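Local coordinates for CRISPR-associated protein Cse2 (Thermus thermophilus, PDB 2ZCA) that belongs to the CasB/Cse2 family of type I-E CRISPR systems and probably takes part in adaptive immunity against viruses and plasmids, at residues H62-A67 / D133-W138. Sequence-based numbering, arbitrary orientation.
Sequences HYLVAA and DDLLRW
The imidazole of His62 meets Leu136 obliquely, its CE1 lying 4.1 Å from CD2 of the leucine, while the rings of Trp54 and Phe7 pack edge-to-face with it. The ring's ND1 is hydrogen-bonded to the carbonyl O of Glu58, one turn earlier in helix 56-71. That bond helps fix the ring's rotation and probably eases the burial of this nitrogen among largely apolar neighbours, while a ring carbon faces the leucine.

Leu135 carries the largest share of the contact. A first torsion of -173° swings its CG away from the backbone N and carries CD2 towards helix 56-71, where it comes within 3.9 Å of CD2 of Leu64. The two leucine side chains cross at about a right angle. The same Leu135 methyl also approaches CG2 of Val65, at 4.3 Å, and so spans two consecutive residues of the facing helix. Branched aliphatic side chains suit this place because they fill space between backbones 8.7 Å apart at the CA atoms of Val65 and Leu135. Leu115 of helix 111-121 touches both Leu64 and Leu135, joining a third helix to this core.

Helices 56-71 and 128-136 thus meet near the centre of an all-helical chain without a hydrogen bond or salt bridge between these segments: their association here probably rests on van der Waals packing and the burial of apolar surface.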
ATOM      1  N   HIS A  62      -7.661   0.706   1.716  1.00  8.13           N
ATOM      2  CA  HIS A  62      -7.752  -0.658   1.203  1.00  7.62           C
ATOM      3  C   HIS A  62      -7.647  -0.681  -0.322  1.00  8.23           C
ATOM      4  O   HIS A  62      -6.952  -1.524  -0.893  1.00  7.08           O
ATOM      5  CB  HIS A  62      -9.069  -1.319   1.625  1.00  6.87           C
ATOM      6  CG  HIS A  62      -9.125  -1.704   3.071  1.00  5.41           C
ATOM      7  ND1 HIS A  62      -9.296  -0.785   4.083  1.00  9.25           N
ATOM      8  CD2 HIS A  62      -9.065  -2.917   3.672  1.00  7.02           C
ATOM      9  CE1 HIS A  62      -9.346  -1.414   5.244  1.00  7.37           C
ATOM     10  NE2 HIS A  62      -9.209  -2.709   5.022  1.00  8.47           N
ATOM     11  N   TYR A  63      -8.348   0.237  -0.983  1.00  8.66           N
ATOM     12  CA  TYR A  63      -8.302   0.289  -2.442  1.00  7.87           C
ATOM     13  C   TYR A  63      -6.898   0.579  -2.951  1.00  8.08           C
ATOM     14  O   TYR A  63      -6.460  -0.002  -3.944  1.00  7.24           O
ATOM     15  CB  TYR A  63      -9.265   1.352  -2.976  1.00  7.75           C
ATOM     16  CG  TYR A  63     -10.698   0.873  -3.076  1.00  8.04           C
ATOM     17  CD1 TYR A  63     -11.103   0.043  -4.120  1.00  7.78           C
ATOM     18  CD2 TYR A  63     -11.635   1.218  -2.106  1.00  9.22           C
ATOM     19  CE1 TYR A  63     -12.407  -0.436  -4.197  1.00  9.88           C
ATOM     20  CE2 TYR A  63     -12.939   0.744  -2.171  1.00  9.75           C
ATOM     21  CZ  TYR A  63     -13.317  -0.083  -3.220  1.00 10.43           C
ATOM     22  OH  TYR A  63     -14.603  -0.566  -3.278  1.00 12.51           O
ATOM     23  N   LEU A  64      -6.189   1.479  -2.277  1.00  7.95           N
ATOM     24  CA  LEU A  64      -4.841   1.812  -2.719  1.00  9.13           C
ATOM     25  C   LEU A  64      -3.895   0.627  -2.541  1.00  8.60           C
ATOM     26  O   LEU A  64      -3.077   0.346  -3.418  1.00  8.12           O
ATOM     27  CB  LEU A  64      -4.308   3.043  -1.966  1.00  8.57           C
ATOM     28  CG  LEU A  64      -2.879   3.496  -2.305  1.00  9.87           C
ATOM     29  CD1 LEU A  64      -2.743   3.755  -3.798  1.00 10.53           C
ATOM     30  CD2 LEU A  64      -2.546   4.760  -1.521  1.00  9.02           C
ATOM     31  N   VAL A  65      -4.005  -0.072  -1.414  1.00  9.87           N
ATOM     32  CA  VAL A  65      -3.146  -1.227  -1.170  1.00  8.78           C
ATOM     33  C   VAL A  65      -3.427  -2.345  -2.173  1.00  9.38           C
ATOM     34  O   VAL A  65      -2.507  -3.017  -2.627  1.00  8.89           O
ATOM     35  CB  VAL A  65      -3.304  -1.751   0.274  1.00 10.83           C
ATOM     36  CG1 VAL A  65      -2.584  -3.087   0.435  1.00  9.96           C
ATOM     37  CG2 VAL A  65      -2.720  -0.731   1.250  1.00 10.50           C
ATOM     38  N   ALA A  66      -4.694  -2.548  -2.526  1.00  9.82           N
ATOM     39  CA  ALA A  66      -5.030  -3.574  -3.507  1.00  9.19           C
ATOM     40  C   ALA A  66      -4.373  -3.207  -4.840  1.00  8.85           C
ATOM     41  O   ALA A  66      -3.862  -4.074  -5.549  1.00  9.83           O
ATOM     42  CB  ALA A  66      -6.551  -3.671  -3.683  1.00  9.03           C
ATOM     43  N   ALA A  67      -4.398  -1.920  -5.178  1.00  8.16           N
ATOM     44  CA  ALA A  67      -3.807  -1.451  -6.428  1.00  9.37           C
ATOM     45  C   ALA A  67      -2.294  -1.654  -6.435  1.00 10.89           C
ATOM     46  O   ALA A  67      -1.722  -2.095  -7.435  1.00 10.52           O
ATOM     47  CB  ALA A  67      -4.137   0.023  -6.649  1.00  8.58           C
ATOM     48  N   ASP A 133      -1.780  -1.612   7.423  1.00 10.15           N
ATOM     49  CA  ASP A 133      -1.900  -1.226   8.824  1.00 11.07           C
ATOM     50  C   ASP A 133      -1.324   0.165   9.038  1.00 12.12           C
ATOM     51  O   ASP A 133      -1.853   0.953   9.828  1.00 13.63           O
ATOM     52  CB  ASP A 133      -1.182  -2.225   9.739  1.00 12.52           C
ATOM     53  CG  ASP A 133      -1.919  -3.544   9.857  1.00 13.41           C
ATOM     54  OD1 ASP A 133      -3.164  -3.523   9.934  1.00 13.94           O
ATOM     55  OD2 ASP A 133      -1.256  -4.599   9.889  1.00 17.24           O
ATOM     56  N   ASP A 134      -0.236   0.466   8.334  1.00  9.89           N
ATOM     57  CA  ASP A 134       0.400   1.769   8.462  1.00  9.79           C
ATOM     58  C   ASP A 134      -0.412   2.878   7.794  1.00  9.67           C
ATOM     59  O   ASP A 134      -0.596   3.948   8.368  1.00 10.73           O
ATOM     60  CB  ASP A 134       1.816   1.735   7.877  1.00  9.90           C
ATOM     61  CG  ASP A 134       2.772   0.907   8.712  1.00  9.85           C
ATOM     62  OD1 ASP A 134       2.455   0.652   9.895  1.00 12.06           O
ATOM     63  OD2 ASP A 134       3.845   0.527   8.191  1.00 11.39           O
ATOM     64  N   LEU A 135      -0.905   2.622   6.587  1.00  9.67           N
ATOM     65  CA  LEU A 135      -1.690   3.626   5.875  1.00 10.44           C
ATOM     66  C   LEU A 135      -2.962   3.967   6.660  1.00 11.55           C
ATOM     67  O   LEU A 135      -3.397   5.118   6.699  1.00 10.31           O
ATOM     68  CB  LEU A 135      -2.041   3.111   4.473  1.00 10.73           C
ATOM     69  CG  LEU A 135      -2.725   4.093   3.514  1.00 11.97           C
ATOM     70  CD1 LEU A 135      -1.888   5.361   3.369  1.00 15.35           C
ATOM     71  CD2 LEU A 135      -2.918   3.419   2.162  1.00 13.45           C
ATOM     72  N   LEU A 136      -3.553   2.962   7.292  1.00 11.81           N
ATOM     73  CA  LEU A 136      -4.760   3.176   8.080  1.00 13.40           C
ATOM     74  C   LEU A 136      -4.526   4.128   9.253  1.00 14.27           C
ATOM     75  O   LEU A 136      -5.444   4.817   9.695  1.00 16.17           O
ATOM     76  CB  LEU A 136      -5.285   1.840   8.608  1.00 12.20           C
ATOM     77  CG  LEU A 136      -5.991   0.943   7.591  1.00 11.92           C
ATOM     78  CD1 LEU A 136      -6.203  -0.454   8.172  1.00 12.47           C
ATOM     79  CD2 LEU A 136      -7.324   1.575   7.218  1.00 11.75           C
ATOM     80  N   ARG A 137      -3.293   4.179   9.746  1.00 14.18           N
ATOM     81  CA  ARG A 137      -2.961   5.032  10.886  1.00 13.53           C
ATOM     82  C   ARG A 137      -2.096   6.225  10.482  1.00 13.66           C
ATOM     83  O   ARG A 137      -1.555   6.929  11.331  1.00 11.65           O
ATOM     84  CB  ARG A 137      -2.220   4.204  11.936  1.00 13.10           C
ATOM     85  CG  ARG A 137      -3.000   2.990  12.435  1.00 14.44           C
ATOM     86  CD  ARG A 137      -2.119   2.099  13.298  1.00 13.97           C
ATOM     87  NE  ARG A 137      -1.051   1.463  12.526  1.00 12.84           N
ATOM     88  CZ  ARG A 137      -0.002   0.851  13.068  1.00 16.33           C
ATOM     89  NH1 ARG A 137       0.121   0.795  14.389  1.00 14.54           N
ATOM     90  NH2 ARG A 137       0.928   0.297  12.294  1.00 13.35           N
ATOM     91  N   TRP A 138      -1.997   6.464   9.183  1.00 13.03           N
ATOM     92  CA  TRP A 138      -1.158   7.537   8.663  1.00 14.12           C
ATOM     93  C   TRP A 138      -1.497   8.942   9.145  1.00 13.99           C
ATOM     94  O   TRP A 138      -0.608   9.784   9.285  1.00 15.12           O
ATOM     95  CB  TRP A 138      -1.187   7.501   7.132  1.00 14.18           C
ATOM     96  CG  TRP A 138      -0.107   8.316   6.483  1.00 16.38           C
ATOM     97  CD1 TRP A 138      -0.200   9.606   6.040  1.00 15.72           C
ATOM     98  CD2 TRP A 138       1.230   7.890   6.202  1.00 15.28           C
ATOM     99  NE1 TRP A 138       1.000  10.007   5.497  1.00 17.29           N
ATOM    100  CE2 TRP A 138       1.894   8.973   5.585  1.00 15.97           C
ATOM    101  CE3 TRP A 138       1.932   6.695   6.413  1.00 17.21           C
ATOM    102  CZ2 TRP A 138       3.229   8.897   5.177  1.00 15.99           C
ATOM    103  CZ3 TRP A 138       3.265   6.622   6.004  1.00 15.48           C
ATOM    104  CH2 TRP A 138       3.895   7.719   5.393  1.00 14.59           C
TER